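Local coordinates for protein anthranilate-CoA ligase (PDB 4WV3) that belongs to the ANL superfamily of AMP-binding enzymes, built of a large N-terminal domain and a smaller C-terminal one, at residues Ala24-Leu29 / Met36-Val41. Residues are numbered along the deposited sequence; the frame is centred on the assembly and turned at random.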
loop_
_atom_site.group_PDB
_atom_site.type_symbol
_atom_site.label_atom_id
_atom_site.label_comp_id
_atom_site.label_asym_id
_atom_site.label_seq_id
_atom_site.Cartn_x
_atom_site.Cartn_y
_atom_site.Cartn_z
ATOM N N ALA A 24 -0.344 -10.403 -27.267
ATOM C CA ALA A 24 0.886 -9.696 -27.607
ATOM C C ALA A 24 0.633 -8.260 -28.057
ATOM O O ALA A 24 1.447 -7.373 -27.804
ATOM C CB ALA A 24 1.655 -10.457 -28.677
ATOM N N ASN A 25 -0.498 -8.032 -28.717
ATOM C CA ASN A 25 -0.796 -6.716 -29.277
ATOM C C ASN A 25 -1.802 -5.887 -28.481
ATOM O O ASN A 25 -2.160 -4.783 -28.892
ATOM C CB ASN A 25 -1.244 -6.842 -30.735
ATOM C CG ASN A 25 -0.083 -7.073 -31.680
ATOM O OD1 ASN A 25 1.038 -7.342 -31.247
ATOM N ND2 ASN A 25 -0.344 -6.967 -32.977
ATOM N N LYS A 26 -2.259 -6.414 -27.351
ATOM C CA LYS A 26 -3.119 -5.637 -26.466
ATOM C C LYS A 26 -2.276 -4.699 -25.612
ATOM O O LYS A 26 -1.261 -5.110 -25.049
ATOM C CB LYS A 26 -3.955 -6.545 -25.563
ATOM C CG LYS A 26 -4.776 -5.772 -24.540
ATOM C CD LYS A 26 -5.602 -6.679 -23.645
ATOM C CE LYS A 26 -6.393 -5.857 -22.635
ATOM N NZ LYS A 26 -7.249 -6.700 -21.757
ATOM N N THR A 27 -2.693 -3.440 -25.522
ATOM C CA THR A 27 -1.986 -2.462 -24.704
ATOM C C THR A 27 -2.039 -2.863 -23.233
ATOM O O THR A 27 -3.118 -2.992 -22.655
ATOM C CB THR A 27 -2.574 -1.051 -24.869
ATOM O OG1 THR A 27 -2.714 -0.747 -26.263
ATOM C CG2 THR A 27 -1.665 -0.018 -24.214
ATOM N N ALA A 28 -0.867 -3.059 -22.636
ATOM C CA ALA A 28 -0.777 -3.544 -21.263
ATOM C C ALA A 28 -0.756 -2.415 -20.234
ATOM O O ALA A 28 -1.482 -2.458 -19.241
ATOM C CB ALA A 28 0.441 -4.439 -21.097
ATOM N N LEU A 29 0.080 -1.407 -20.468
ATOM C CA LEU A 29 0.180 -0.283 -19.542
ATOM C C LEU A 29 -0.086 1.068 -20.208
ATOM O O LEU A 29 0.338 1.314 -21.337
ATOM C CB LEU A 29 1.534 -0.285 -18.818
ATOM C CG LEU A 29 2.831 -0.315 -19.632
ATOM C CD1 LEU A 29 3.284 1.086 -20.021
ATOM C CD2 LEU A 29 3.926 -1.036 -18.859
ATOM N N MET A 36 2.357 0.785 -23.887
ATOM C CA MET A 36 3.037 -0.434 -24.303
ATOM C C MET A 36 2.090 -1.626 -24.382
ATOM O O MET A 36 1.142 -1.735 -23.604
ATOM C CB MET A 36 4.196 -0.755 -23.355
ATOM C CG MET A 36 5.207 0.367 -23.202
ATOM S SD MET A 36 6.667 -0.142 -22.274
ATOM C CE MET A 36 7.401 -1.309 -23.417
ATOM N N THR A 37 2.358 -2.516 -25.330
ATOM C CA THR A 37 1.636 -3.775 -25.422
ATOM C C THR A 37 2.362 -4.817 -24.582
ATOM O O THR A 37 3.482 -4.580 -24.131
ATOM C CB THR A 37 1.548 -4.272 -26.874
ATOM O OG1 THR A 37 2.857 -4.622 -27.344
ATOM C CG2 THR A 37 0.960 -3.195 -27.773
ATOM N N PHE A 38 1.728 -5.965 -24.368
ATOM C CA PHE A 38 2.342 -7.038 -23.594
ATOM C C PHE A 38 3.636 -7.531 -24.240
ATOM O O PHE A 38 4.585 -7.898 -23.547
ATOM C CB PHE A 38 1.367 -8.202 -23.407
ATOM C CG PHE A 38 0.291 -7.937 -22.392
ATOM C CD1 PHE A 38 0.523 -8.154 -21.044
ATOM C CD2 PHE A 38 -0.955 -7.477 -22.786
ATOM C CE1 PHE A 38 -0.465 -7.914 -20.107
ATOM C CE2 PHE A 38 -1.949 -7.235 -21.854
ATOM C CZ PHE A 38 -1.703 -7.454 -20.512
ATOM N N ARG A 39 3.669 -7.534 -25.570
ATOM C CA ARG A 39 4.860 -7.948 -26.304
ATOM C C ARG A 39 5.995 -6.948 -26.107
ATOM O O ARG A 39 7.144 -7.334 -25.896
ATOM C CB ARG A 39 4.548 -8.106 -27.795
ATOM C CG ARG A 39 5.753 -8.473 -28.649
ATOM C CD ARG A 39 6.404 -9.756 -28.158
ATOM N NE ARG A 39 5.518 -10.908 -28.292
ATOM C CZ ARG A 39 5.746 -12.093 -27.736
ATOM N NH1 ARG A 39 6.832 -12.281 -26.997
ATOM N NH2 ARG A 39 4.887 -13.089 -27.911
ATOM N N GLN A 40 5.661 -5.663 -26.174
ATOM C CA GLN A 40 6.645 -4.599 -26.008
ATOM C C GLN A 40 7.224 -4.580 -24.599
ATOM O O GLN A 40 8.420 -4.352 -24.414
ATOM C CB GLN A 40 6.028 -3.242 -26.349
ATOM C CG GLN A 40 5.697 -3.079 -27.823
ATOM C CD GLN A 40 4.892 -1.829 -28.110
ATOM O OE1 GLN A 40 4.161 -1.336 -27.252
ATOM N NE2 GLN A 40 5.025 -1.310 -29.323
ATOM N N VAL A 41 6.370 -4.817 -23.608
ATOM C CA VAL A 41 6.811 -4.899 -22.222
ATOM C C VAL A 41 7.746 -6.089 -22.040
ATOM O O VAL A 41 8.785 -5.982 -21.388
ATOM C CB VAL A 41 5.619 -5.031 -21.252
ATOM C CG1 VAL A 41 6.107 -5.307 -19.840
ATOM C CG2 VAL A 41 4.768 -3.775 -21.287
HETATM O O HOH W 1 3.274 -5.212 -29.896
#
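Ala28 and Leu29 share one partner, Met36, across the antiparallel hairpin of strands 27-30 and 35-37: a classic beta bulge, at one margin of a mixed sheet. Met36 O lies in the middle of it: Ala28 N donates to this oxygen at 2.6 Å, and Leu29 N adds a weaker bond. Met36 N returns a bond to Leu29 O at 3.3 Å. Next to it, Thr27 and Thr37 form a non-hydrogen-bonded pair with diverging side chains.

The bulge turns the methyl of Ala28 toward the start of helix 38-54. There Ala28 CB sits 3.5 Å from the centroid of the Phe38 ring, 1° off the normal, a CH-pi contact over the middle of the face. The extended Lys26 chain runs beside this ring, the two side chains pointing the same way, and carries NZ to a salt bridge with Glu208 and a hydrogen bond with Gly235 O. Trp232 also meets the Phe38 ring, with its plane steeply inclined. Leu29 CD1 lies alongside Met36 CG, while Leu29 CD2 reaches Val41 CG2 at 3.8 Å; helix 71-83 packs against Leu29 and Met36.

The loop before strand 27-30 holds the first turn of the helix. Phe38 N donates to Lys26 O, and Arg39 N to Ala24 O. Thr37 is the N-cap and forms a capping box with Gln40: chi1 of 67° sets OG1 between the backbone N and carbonyl carbon, where it accepts from Gln40 N, while Thr37 N donates to Gln40 OE1 at 2.9 Å. A water 2.7 Å from Thr37 OG1 also donates a weak bond to Asn25 OD1.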